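Local atomic coordinates of inositol monophosphatase (PDB entry 4N81), a protein that probably acts as a magnesium-dependent phosphatase of the inositol monophosphatase superfamily, hydrolysing phosphate monoesters such as inositol monophosphate. Residues G111-G116 with D210-V215; Y188-L193 with D199-Q204; I217-G220 with M225-W228. All blocks are in the same frame, centred on the assembly; numbering follows the deposited sequence.

Contact 1: G111-G116 with D210-V215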
ATOM      1  N   GLY A 111      -9.924  -8.987 -29.131  1.00 22.39           N
ATOM      2  CA  GLY A 111      -9.330  -7.822 -28.524  1.00 21.09           C
ATOM      3  C   GLY A 111      -9.992  -7.449 -27.200  1.00 26.40           C
ATOM      4  O   GLY A 111      -9.481  -6.562 -26.526  1.00 22.18           O
ATOM      5  N   ARG A 112     -11.078  -8.140 -26.799  1.00 19.63           N
ATOM      6  CA  ARG A 112     -11.754  -7.862 -25.511  1.00 18.37           C
ATOM      7  C   ARG A 112     -11.429  -8.859 -24.379  1.00 17.98           C
ATOM      8  O   ARG A 112     -11.564 -10.038 -24.601  1.00 21.46           O
ATOM      9  CB  ARG A 112     -13.286  -7.857 -25.678  1.00 18.64           C
ATOM     10  CG  ARG A 112     -13.818  -6.817 -26.689  1.00 22.81           C
ATOM     11  CD  ARG A 112     -13.542  -5.332 -26.233  1.00 20.74           C
ATOM     12  NE  ARG A 112     -14.006  -4.426 -27.311  1.00 21.91           N
ATOM     13  CZ  ARG A 112     -15.249  -3.990 -27.366  1.00 23.04           C
ATOM     14  NH1 ARG A 112     -16.097  -4.345 -26.394  1.00 22.33           N
ATOM     15  NH2 ARG A 112     -15.643  -3.186 -28.337  1.00 20.88           N
ATOM     16  N   PRO A 113     -11.043  -8.380 -23.169  1.00 17.30           N
ATOM     17  CA  PRO A 113     -10.860  -9.376 -22.099  1.00 18.08           C
ATOM     18  C   PRO A 113     -12.143 -10.105 -21.812  1.00 20.57           C
ATOM     19  O   PRO A 113     -13.192  -9.463 -21.691  1.00 17.21           O
ATOM     20  CB  PRO A 113     -10.503  -8.520 -20.868  1.00 15.14           C
ATOM     21  CG  PRO A 113      -9.919  -7.242 -21.448  1.00 17.73           C
ATOM     22  CD  PRO A 113     -10.665  -7.019 -22.762  1.00 16.80           C
ATOM     23  N   VAL A 114     -12.060 -11.415 -21.639  1.00 17.63           N
ATOM     24  CA  VAL A 114     -13.240 -12.200 -21.266  1.00 18.10           C
ATOM     25  C   VAL A 114     -12.980 -12.987 -19.968  1.00 17.80           C
ATOM     26  O   VAL A 114     -13.911 -13.548 -19.372  1.00 18.03           O
ATOM     27  CB  VAL A 114     -13.669 -13.159 -22.365  1.00 19.68           C
ATOM     28  CG1 VAL A 114     -14.060 -12.366 -23.640  1.00 24.13           C
ATOM     29  CG2 VAL A 114     -12.540 -14.152 -22.660  1.00 21.78           C
ATOM     30  N   LEU A 115     -11.730 -12.996 -19.502  1.00 17.98           N
ATOM     31  CA  LEU A 115     -11.442 -13.711 -18.234  1.00 17.09           C
ATOM     32  C   LEU A 115     -10.250 -13.031 -17.610  1.00 16.27           C
ATOM     33  O   LEU A 115      -9.345 -12.665 -18.335  1.00 16.87           O
ATOM     34  CB  LEU A 115     -11.072 -15.193 -18.599  1.00 18.47           C
ATOM     35  CG  LEU A 115     -10.606 -16.235 -17.586  1.00 26.69           C
ATOM     36  CD1 LEU A 115     -10.614 -17.580 -18.363  1.00 32.20           C
ATOM     37  CD2 LEU A 115      -9.239 -16.006 -17.053  1.00 26.16           C
ATOM     38  N   GLY A 116     -10.230 -12.868 -16.283  1.00 15.26           N
ATOM     39  CA  GLY A 116      -9.098 -12.210 -15.654  1.00 14.38           C
ATOM     40  C   GLY A 116      -8.891 -12.744 -14.250  1.00 14.12           C
ATOM     41  O   GLY A 116      -9.858 -13.014 -13.538  1.00 14.30           O
ATOM     42  N   ASP A 210      -1.259  -4.551 -18.140  1.00 12.38           N
ATOM     43  CA  ASP A 210      -1.639  -4.016 -16.832  1.00 11.55           C
ATOM     44  C   ASP A 210      -3.155  -3.928 -16.582  1.00 13.59           C
ATOM     45  O   ASP A 210      -3.529  -3.799 -15.428  1.00 12.47           O
ATOM     46  CB  ASP A 210      -1.106  -2.588 -16.647  1.00 11.34           C
ATOM     47  CG  ASP A 210       0.431  -2.471 -16.846  1.00 15.59           C
ATOM     48  OD1 ASP A 210       1.169  -3.399 -16.445  1.00 13.91           O
ATOM     49  OD2 ASP A 210       0.858  -1.434 -17.414  1.00 13.77           O
ATOM     50  N   PHE A 211      -4.011  -3.983 -17.617  1.00 14.32           N
ATOM     51  CA  PHE A 211      -5.462  -3.810 -17.388  1.00 12.16           C
ATOM     52  C   PHE A 211      -6.385  -4.879 -17.964  1.00 11.73           C
ATOM     53  O   PHE A 211      -7.592  -4.980 -17.575  1.00 11.90           O
ATOM     54  CB  PHE A 211      -5.962  -2.381 -17.782  1.00 10.95           C
ATOM     55  CG  PHE A 211      -5.780  -2.041 -19.242  1.00 17.02           C
ATOM     56  CD1 PHE A 211      -6.729  -2.424 -20.188  1.00 13.56           C
ATOM     57  CD2 PHE A 211      -4.670  -1.328 -19.670  1.00 17.99           C
ATOM     58  CE1 PHE A 211      -6.588  -2.078 -21.546  1.00 18.66           C
ATOM     59  CE2 PHE A 211      -4.509  -0.994 -21.008  1.00 12.76           C
ATOM     60  CZ  PHE A 211      -5.469  -1.361 -21.956  1.00 17.68           C
ATOM     61  N   ALA A 212      -5.821  -5.698 -18.870  1.00 12.58           N
ATOM     62  CA  ALA A 212      -6.672  -6.708 -19.499  1.00 16.18           C
ATOM     63  C   ALA A 212      -7.392  -7.543 -18.439  1.00 18.72           C
ATOM     64  O   ALA A 212      -8.607  -7.725 -18.527  1.00 13.20           O
ATOM     65  CB  ALA A 212      -5.828  -7.652 -20.420  1.00 14.42           C
ATOM     66  N   ALA A 213      -6.657  -8.049 -17.439  1.00 12.76           N
ATOM     67  CA  ALA A 213      -7.300  -8.942 -16.417  1.00 13.36           C
ATOM     68  C   ALA A 213      -8.310  -8.162 -15.560  1.00 11.90           C
ATOM     69  O   ALA A 213      -9.228  -8.759 -14.956  1.00 12.46           O
ATOM     70  CB  ALA A 213      -6.224  -9.560 -15.486  1.00 15.37           C
ATOM     71  N   LEU A 214      -8.074  -6.861 -15.410  1.00 11.22           N
ATOM     72  CA  LEU A 214      -8.896  -6.106 -14.461  1.00 11.46           C
ATOM     73  C   LEU A 214     -10.321  -5.929 -14.946  1.00 12.32           C
ATOM     74  O   LEU A 214     -11.272  -5.827 -14.134  1.00 10.52           O
ATOM     75  CB  LEU A 214      -8.296  -4.722 -14.241  1.00 13.05           C
ATOM     76  CG  LEU A 214      -6.797  -4.705 -13.904  1.00 11.54           C
ATOM     77  CD1 LEU A 214      -6.353  -3.288 -13.831  1.00  9.39           C
ATOM     78  CD2 LEU A 214      -6.511  -5.443 -12.578  1.00 13.35           C
ATOM     79  N   VAL A 215     -10.462  -5.783 -16.263  1.00 12.98           N
ATOM     80  CA  VAL A 215     -11.826  -5.439 -16.729  1.00 11.48           C
ATOM     81  C   VAL A 215     -12.966  -6.455 -16.345  1.00 14.49           C
ATOM     82  O   VAL A 215     -14.004  -6.057 -15.809  1.00 16.17           O
ATOM     83  CB  VAL A 215     -11.838  -5.143 -18.300  1.00 13.84           C
ATOM     84  CG1 VAL A 215     -13.272  -4.723 -18.795  1.00 15.95           C
ATOM     85  CG2 VAL A 215     -10.784  -4.043 -18.663  1.00 11.85           C
TER

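Contact 2: Y188-L193 with D199-Q204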
ATOM      1  N   TYR A 188      -3.909  -3.590  -7.326  1.00  8.08           N
ATOM      2  CA  TYR A 188      -4.564  -3.858  -6.063  1.00  8.02           C
ATOM      3  C   TYR A 188      -5.748  -2.901  -5.882  1.00 10.81           C
ATOM      4  O   TYR A 188      -6.777  -3.293  -5.292  1.00 10.51           O
ATOM      5  CB  TYR A 188      -3.584  -3.670  -4.879  1.00  7.99           C
ATOM      6  CG  TYR A 188      -4.006  -4.527  -3.695  1.00  9.55           C
ATOM      7  CD1 TYR A 188      -3.535  -5.846  -3.554  1.00 12.51           C
ATOM      8  CD2 TYR A 188      -4.847  -4.026  -2.719  1.00 12.24           C
ATOM      9  CE1 TYR A 188      -3.889  -6.641  -2.446  1.00 11.05           C
ATOM     10  CE2 TYR A 188      -5.230  -4.827  -1.643  1.00  9.62           C
ATOM     11  CZ  TYR A 188      -4.784  -6.122  -1.522  1.00 12.31           C
ATOM     12  OH  TYR A 188      -5.159  -6.875  -0.401  1.00 13.53           O
ATOM     13  N   ASN A 189      -5.635  -1.678  -6.396  1.00  7.75           N
ATOM     14  CA  ASN A 189      -6.780  -0.766  -6.131  1.00  7.55           C
ATOM     15  C   ASN A 189      -8.030  -1.188  -6.873  1.00  7.66           C
ATOM     16  O   ASN A 189      -9.155  -0.949  -6.414  1.00  8.21           O
ATOM     17  CB  ASN A 189      -6.428   0.673  -6.503  1.00  7.48           C
ATOM     18  CG  ASN A 189      -5.354   1.229  -5.582  1.00 10.40           C
ATOM     19  OD1 ASN A 189      -5.463   1.131  -4.367  1.00 13.83           O
ATOM     20  ND2 ASN A 189      -4.321   1.802  -6.165  1.00  8.03           N
ATOM     21  N   TYR A 190      -7.841  -1.866  -8.011  1.00  7.81           N
ATOM     22  CA  TYR A 190      -8.996  -2.339  -8.763  1.00  8.04           C
ATOM     23  C   TYR A 190      -9.592  -3.526  -8.027  1.00  8.89           C
ATOM     24  O   TYR A 190     -10.821  -3.706  -8.015  1.00 10.38           O
ATOM     25  CB  TYR A 190      -8.596  -2.729 -10.193  1.00  8.30           C
ATOM     26  CG  TYR A 190      -7.995  -1.543 -11.001  1.00  8.22           C
ATOM     27  CD1 TYR A 190      -6.620  -1.217 -10.883  1.00  8.69           C
ATOM     28  CD2 TYR A 190      -8.793  -0.762 -11.837  1.00  9.42           C
ATOM     29  CE1 TYR A 190      -6.065  -0.172 -11.605  1.00  8.21           C
ATOM     30  CE2 TYR A 190      -8.259   0.263 -12.562  1.00  8.70           C
ATOM     31  CZ  TYR A 190      -6.891   0.562 -12.445  1.00  8.35           C
ATOM     32  OH  TYR A 190      -6.378   1.617 -13.176  1.00 10.04           O
ATOM     33  N   GLY A 191      -8.720  -4.302  -7.364  1.00  8.60           N
ATOM     34  CA  GLY A 191      -9.284  -5.378  -6.570  1.00  9.02           C
ATOM     35  C   GLY A 191     -10.062  -4.767  -5.396  1.00  9.61           C
ATOM     36  O   GLY A 191     -11.179  -5.267  -5.074  1.00 10.69           O
ATOM     37  N   LEU A 192      -9.548  -3.674  -4.820  1.00  8.54           N
ATOM     38  CA  LEU A 192     -10.290  -3.146  -3.632  1.00  8.31           C
ATOM     39  C   LEU A 192     -11.583  -2.525  -4.131  1.00  9.60           C
ATOM     40  O   LEU A 192     -12.653  -2.546  -3.407  1.00 10.40           O
ATOM     41  CB  LEU A 192      -9.430  -2.046  -2.915  1.00  8.55           C
ATOM     42  CG  LEU A 192      -8.267  -2.659  -2.112  1.00  9.25           C
ATOM     43  CD1 LEU A 192      -7.325  -1.509  -1.634  1.00  9.46           C
ATOM     44  CD2 LEU A 192      -8.843  -3.496  -0.896  1.00 10.04           C
ATOM     45  N   LEU A 193     -11.519  -1.977  -5.344  1.00  8.17           N
ATOM     46  CA  LEU A 193     -12.767  -1.351  -5.849  1.00  8.28           C
ATOM     47  C   LEU A 193     -13.811  -2.463  -6.108  1.00 11.45           C
ATOM     48  O   LEU A 193     -15.011  -2.255  -5.790  1.00 11.46           O
ATOM     49  CB  LEU A 193     -12.467  -0.526  -7.141  1.00  8.11           C
ATOM     50  CG  LEU A 193     -13.720   0.090  -7.842  1.00  9.45           C
ATOM     51  CD1 LEU A 193     -13.273   1.378  -8.638  1.00  8.18           C
ATOM     52  CD2 LEU A 193     -14.357  -0.862  -8.866  1.00 10.27           C
ATOM     53  N   ASP A 199     -14.058   3.740  -4.633  1.00 10.78           N
ATOM     54  CA  ASP A 199     -15.150   4.058  -5.590  1.00  9.70           C
ATOM     55  C   ASP A 199     -14.689   4.375  -6.986  1.00  8.58           C
ATOM     56  O   ASP A 199     -15.438   4.154  -7.937  1.00 10.11           O
ATOM     57  CB  ASP A 199     -15.964   5.263  -5.078  1.00 10.57           C
ATOM     58  CG  ASP A 199     -16.553   4.984  -3.681  1.00 13.41           C
ATOM     59  OD1 ASP A 199     -16.091   5.569  -2.685  1.00 11.88           O
ATOM     60  OD2 ASP A 199     -17.396   4.061  -3.590  1.00 13.18           O
ATOM     61  N   LEU A 200     -13.488   4.949  -7.105  1.00  8.41           N
ATOM     62  CA  LEU A 200     -12.955   5.321  -8.430  1.00  8.38           C
ATOM     63  C   LEU A 200     -11.470   4.994  -8.474  1.00  9.69           C
ATOM     64  O   LEU A 200     -10.766   5.170  -7.480  1.00  8.33           O
ATOM     65  CB  LEU A 200     -13.100   6.864  -8.622  1.00  8.71           C
ATOM     66  CG  LEU A 200     -14.557   7.325  -8.800  1.00 12.59           C
ATOM     67  CD1 LEU A 200     -14.671   8.883  -8.654  1.00  9.93           C
ATOM     68  CD2 LEU A 200     -15.117   6.931 -10.163  1.00 11.45           C
ATOM     69  N   VAL A 201     -10.996   4.525  -9.629  1.00  9.82           N
ATOM     70  CA  VAL A 201      -9.575   4.503  -9.872  1.00 10.67           C
ATOM     71  C   VAL A 201      -9.384   5.183 -11.234  1.00 10.75           C
ATOM     72  O   VAL A 201     -10.095   4.870 -12.174  1.00 11.95           O
ATOM     73  CB  VAL A 201      -9.075   3.051  -9.994  1.00  8.53           C
ATOM     74  CG1 VAL A 201      -7.528   3.054 -10.222  1.00  7.88           C
ATOM     75  CG2 VAL A 201      -9.413   2.236  -8.739  1.00  9.31           C
ATOM     76  N   VAL A 202      -8.413   6.081 -11.332  1.00  8.93           N
ATOM     77  CA  VAL A 202      -8.137   6.770 -12.597  1.00  8.89           C
ATOM     78  C   VAL A 202      -6.639   6.696 -12.818  1.00  9.47           C
ATOM     79  O   VAL A 202      -5.868   7.145 -11.958  1.00  9.47           O
ATOM     80  CB  VAL A 202      -8.574   8.270 -12.535  1.00 11.99           C
ATOM     81  CG1 VAL A 202      -8.095   9.041 -13.809  1.00 12.58           C
ATOM     82  CG2 VAL A 202     -10.105   8.343 -12.382  1.00 11.51           C
ATOM     83  N   GLU A 203      -6.227   6.143 -13.971  1.00  9.22           N
ATOM     84  CA  GLU A 203      -4.822   6.023 -14.283  1.00 10.46           C
ATOM     85  C   GLU A 203      -4.568   6.326 -15.740  1.00 11.62           C
ATOM     86  O   GLU A 203      -5.481   6.255 -16.593  1.00 12.38           O
ATOM     87  CB  GLU A 203      -4.291   4.616 -13.945  1.00 10.12           C
ATOM     88  CG  GLU A 203      -4.316   4.403 -12.376  1.00 13.89           C
ATOM     89  CD  GLU A 203      -3.654   3.109 -11.906  1.00 11.92           C
ATOM     90  OE1 GLU A 203      -3.804   2.074 -12.580  1.00 11.89           O
ATOM     91  OE2 GLU A 203      -3.003   3.144 -10.849  1.00 12.24           O
ATOM     92  N   GLN A 204      -3.292   6.555 -16.026  1.00 10.94           N
ATOM     93  CA  GLN A 204      -2.875   6.839 -17.412  1.00 14.76           C
ATOM     94  C   GLN A 204      -1.535   6.177 -17.650  1.00 15.27           C
ATOM     95  O   GLN A 204      -0.727   6.044 -16.706  1.00 13.89           O
ATOM     96  CB  GLN A 204      -2.746   8.367 -17.595  1.00 14.64           C
ATOM     97  CG  GLN A 204      -2.296   8.811 -19.007  1.00 14.09           C
ATOM     98  CD  GLN A 204      -2.253  10.326 -19.140  1.00 17.95           C
ATOM     99  OE1 GLN A 204      -1.666  10.991 -18.319  1.00 15.40           O
ATOM    100  NE2 GLN A 204      -2.938  10.877 -20.157  1.00 14.58           N
TER
HETATM  101  O   HOH W   1      -4.238   1.616  -9.079  1.00  8.45           O

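Contact 3: I217-G220 with M225-W228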
ATOM      1  N   ILE A 217     -13.015  -8.527 -13.970  1.00 13.52           N
ATOM      2  CA  ILE A 217     -13.135  -8.608 -12.506  1.00 11.56           C
ATOM      3  C   ILE A 217     -13.981  -7.442 -11.997  1.00 11.93           C
ATOM      4  O   ILE A 217     -14.982  -7.650 -11.310  1.00 11.87           O
ATOM      5  CB  ILE A 217     -11.721  -8.569 -11.860  1.00 11.11           C
ATOM      6  CG1 ILE A 217     -11.008  -9.898 -12.194  1.00 12.86           C
ATOM      7  CG2 ILE A 217     -11.764  -8.236 -10.328  1.00 11.15           C
ATOM      8  CD1 ILE A 217      -9.490  -9.852 -11.783  1.00 11.47           C
ATOM      9  N   VAL A 218     -13.646  -6.242 -12.447  1.00 10.54           N
ATOM     10  CA  VAL A 218     -14.403  -5.068 -12.026  1.00 10.14           C
ATOM     11  C   VAL A 218     -15.850  -5.131 -12.538  1.00 10.63           C
ATOM     12  O   VAL A 218     -16.803  -4.880 -11.769  1.00 12.49           O
ATOM     13  CB  VAL A 218     -13.739  -3.782 -12.543  1.00 12.23           C
ATOM     14  CG1 VAL A 218     -14.683  -2.561 -12.332  1.00 11.47           C
ATOM     15  CG2 VAL A 218     -12.391  -3.525 -11.763  1.00  9.51           C
ATOM     16  N   GLU A 219     -16.013  -5.487 -13.812  1.00 11.16           N
ATOM     17  CA  GLU A 219     -17.338  -5.481 -14.407  1.00 11.70           C
ATOM     18  C   GLU A 219     -18.202  -6.579 -13.822  1.00 18.85           C
ATOM     19  O   GLU A 219     -19.372  -6.335 -13.579  1.00 14.72           O
ATOM     20  CB  GLU A 219     -17.277  -5.434 -15.980  1.00 12.22           C
ATOM     21  CG  GLU A 219     -16.578  -4.049 -16.406  1.00 16.74           C
ATOM     22  CD  GLU A 219     -16.967  -3.416 -17.778  1.00 28.71           C
ATOM     23  OE1 GLU A 219     -17.089  -4.275 -18.672  1.00 19.88           O
ATOM     24  OE2 GLU A 219     -17.100  -2.082 -17.947  1.00 20.45           O
ATOM     25  N   GLY A 220     -17.613  -7.745 -13.492  1.00 12.54           N
ATOM     26  CA  GLY A 220     -18.403  -8.858 -12.983  1.00 13.25           C
ATOM     27  C   GLY A 220     -18.689  -8.647 -11.512  1.00 16.83           C
ATOM     28  O   GLY A 220     -19.488  -9.410 -10.920  1.00 16.81           O
ATOM     29  N   MET A 225     -15.576  -0.184 -16.182  1.00 10.40           N
ATOM     30  CA  MET A 225     -14.198   0.155 -16.429  1.00 11.16           C
ATOM     31  C   MET A 225     -14.055   0.447 -17.919  1.00 10.78           C
ATOM     32  O   MET A 225     -14.386  -0.393 -18.759  1.00 13.34           O
ATOM     33  CB  MET A 225     -13.289  -0.991 -15.967  1.00 15.54           C
ATOM     34  CG  MET A 225     -11.827  -0.620 -16.029  1.00 17.63           C
ATOM     35  SD  MET A 225     -10.856  -1.858 -15.106  1.00 15.30           S
ATOM     36  CE  MET A 225      -9.275  -1.286 -15.653  1.00 14.54           C
ATOM     37  N   ARG A 226     -13.636   1.686 -18.222  1.00 12.39           N
ATOM     38  CA  ARG A 226     -13.609   2.177 -19.582  1.00 11.68           C
ATOM     39  C   ARG A 226     -12.369   3.051 -19.798  1.00 12.12           C
ATOM     40  O   ARG A 226     -11.624   3.314 -18.862  1.00 12.38           O
ATOM     41  CB  ARG A 226     -14.829   3.101 -19.813  1.00 11.61           C
ATOM     42  CG  ARG A 226     -16.217   2.461 -19.540  1.00 13.84           C
ATOM     43  CD  ARG A 226     -16.588   1.587 -20.721  1.00 19.86           C
ATOM     44  NE  ARG A 226     -17.689   0.696 -20.405  1.00 21.95           N
ATOM     45  CZ  ARG A 226     -18.971   1.039 -20.445  1.00 25.53           C
ATOM     46  NH1 ARG A 226     -19.339   2.279 -20.805  1.00 20.08           N
ATOM     47  NH2 ARG A 226     -19.890   0.121 -20.130  1.00 22.88           N
ATOM     48  N   ASP A 227     -12.183   3.546 -21.025  1.00 12.31           N
ATOM     49  CA  ASP A 227     -11.208   4.630 -21.199  1.00 12.13           C
ATOM     50  C   ASP A 227     -11.813   5.990 -20.849  1.00 12.06           C
ATOM     51  O   ASP A 227     -12.940   6.049 -20.350  1.00 12.52           O
ATOM     52  CB  ASP A 227     -10.510   4.626 -22.568  1.00 12.98           C
ATOM     53  CG  ASP A 227     -11.433   4.997 -23.727  1.00 14.85           C
ATOM     54  OD1 ASP A 227     -11.047   4.669 -24.880  1.00 15.82           O
ATOM     55  OD2 ASP A 227     -12.502   5.620 -23.511  1.00 14.28           O
ATOM     56  N   TRP A 228     -11.042   7.063 -21.048  1.00 12.32           N
ATOM     57  CA  TRP A 228     -11.483   8.408 -20.606  1.00 13.60           C
ATOM     58  C   TRP A 228     -12.532   9.026 -21.571  1.00 13.08           C
ATOM     59  O   TRP A 228     -13.053  10.100 -21.305  1.00 13.25           O
ATOM     60  CB  TRP A 228     -10.276   9.372 -20.454  1.00 12.55           C
ATOM     61  CG  TRP A 228      -9.343   8.978 -19.332  1.00 12.17           C
ATOM     62  CD1 TRP A 228      -9.469   7.896 -18.441  1.00 12.25           C
ATOM     63  CD2 TRP A 228      -8.169   9.676 -18.948  1.00 12.67           C
ATOM     64  NE1 TRP A 228      -8.408   7.921 -17.533  1.00 11.53           N
ATOM     65  CE2 TRP A 228      -7.603   8.999 -17.842  1.00 11.29           C
ATOM     66  CE3 TRP A 228      -7.527  10.819 -19.449  1.00 13.08           C
ATOM     67  CZ2 TRP A 228      -6.417   9.441 -17.217  1.00 15.85           C
ATOM     68  CZ3 TRP A 228      -6.343  11.266 -18.826  1.00 14.73           C
ATOM     69  CH2 TRP A 228      -5.809  10.573 -17.710  1.00 14.52           C
TER

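Contact 1: G111-G116 with D210-V215
The pyrrolidine ring of P113 points from strand 112-120 toward the turn that joins helices 208-211 and 214-220, and its outer carbons press on the backbone there. P113 CB lies 3.1 Å from the carbonyl oxygen of A212, a tight approach, and CG of the same ring sits 3.2 Å from that oxygen. P113 CG also meets two side chains, A212 CB and V215 CB, each at 4.2 Å; V215 points back toward the strand. The ring thus rests on A212 and V215 together. Further along the strand the two backbones draw closer, with G116 CA 3.8 Å from A213 CA. There the CA-H of G116 points almost straight at the carbonyl oxygen of A213, with 3.5 Å between CA and O and 163° at the hydrogen, while the A213 methyl, CB, lies 3.9 Å from G116 CA. A side chain on G116 would run into that oxygen, so the close approach depends on glycine. Methyls of A212 and A213 pack on A106 and L104 of the adjoining strand 102-109. No conventional hydrogen bond crosses the contact; the turn that follows D210, a predicted magnesium ligand, is held to the large sheet by shape, apolar packing and a single CA-H...O contact.

Contact 2: Y188-L193 with D199-Q204
Two groups grip OE2 of E203: the hydroxyl of T158, and a water that donates to it from 2.6 Å. The same water accepts a hydrogen bond from N189 ND2 at 2.9 Å and so bridges helix 187-194 to strand 200-203, while N189 ND2 also bonds the carbonyl of G184 and N189 OD1 meets R98 of the second subunit. The other carboxylate oxygen is taken by Y190, whose OH donates to E203 OE1 over 2.7 Å. That hydroxyl arrives from above the carboxylate plane, although OE1 itself lies at the edge of the tyrosine ring and in its plane; the two flat groups are turned 65° apart. One face of the ring is covered by V201. The valine's chi1 of -179° turns CG1 away from its own amide nitrogen and sets it over the ring face, 29° off the normal, where V201 CG1 comes within 3.4 Å of Y190 CZ in a CH-pi contact. Helix 187-194 is the connection of a beta-alpha-beta crossover from strand 180-183 to the parallel strand 200-203, with strand 154-157 between them in the sheet, and it runs nearly antiparallel to the strand it covers. A phenylalanine in place of Y190 would keep the apolar face over V201 but would probably leave E203 OE1 without its hydroxyl mate and the carboxylate freer to turn. The second methyl of V201 serves the helix elsewhere: CG2 is 4.0 Å from N189 CB and also 4.0 Å from L193 CD1. One turn after N189, L193 reaches the start of the strand, where its CD1 rests 3.6 Å from the carbonyl oxygen of D199, a residue whose carboxylate forms a salt bridge with R145.

Contact 3: I217-G220 with M225-W228
The carboxylate of E219 and the guanidinium of R226 meet obliquely, neither group stacking on the other. OE2 of the glutamate is the atom that does the touching: it lies 3.8 Å from R226 NE, a long salt bridge. Its firmer partner is the backbone of strand 224-226, where M225 N donates to E219 OE2 over 3.0 Å. This bond is nearly straight, 168° at the hydrogen, and reaches the oxygen on its anti side, 25° out of the carboxylate plane. The glutamate chain, extended beyond CG, spans from the helix to the strand to make it. The carbonyl oxygen of M225 also lies near E219 OE2, at 3.3 Å, but both are acceptors and no bond forms. Strand 224-226 is an outermost strand of the five-stranded sheet and pairs through R226 with I242 of strand 241-244, so the glutamate supplies an acceptor to an amide at the sheet margin.

Beneath this polar layer the packing is apolar. V218 and M225 cross at about a right angle: V218 CG2 touches M225 SD at 4.0 Å, and V218 CG1 lies 4.2 Å from M225 CB. M225 is extended throughout, CG anti to the backbone N (chi1 -172°), which carries its thioether end along helix 214-220, past V218, to Y190 of helix 187-194. V218 in turn packs on L193 of that helix. The contact therefore has two parts of different chemistry. Buried V218 and M225 supply apolar packing, whereas the partly exposed E219 combines one well-formed hydrogen bond with a charge attraction to R226 that, at its length, probably contributes less than the bond to the M225 amide.

How the contacts relate
Contact 1 opens first along the chain, both segments of contact 2 fall between its two, and contact 3 follows after it closes. Their centres lie about 14 Å (contacts 1 and 2), about 9 Å (1 and 3) and about 10 Å (2 and 3) apart. Contacts 1 and 3 share helix 214-220, contacts 2 and 3 the five-stranded sheet, while contact 1 reaches the seven-stranded one. Helices 187-194 and 214-220 thus fill the layer between the two sheets, as in the alternating alpha-beta layers of the family fold. M225 joins all three: its CE lies 3.6 Å from Y190 CE2 and 3.8 Å from L214 CB. D210, a predicted magnesium ligand, lies at the start of segment 210-215, next to this layer.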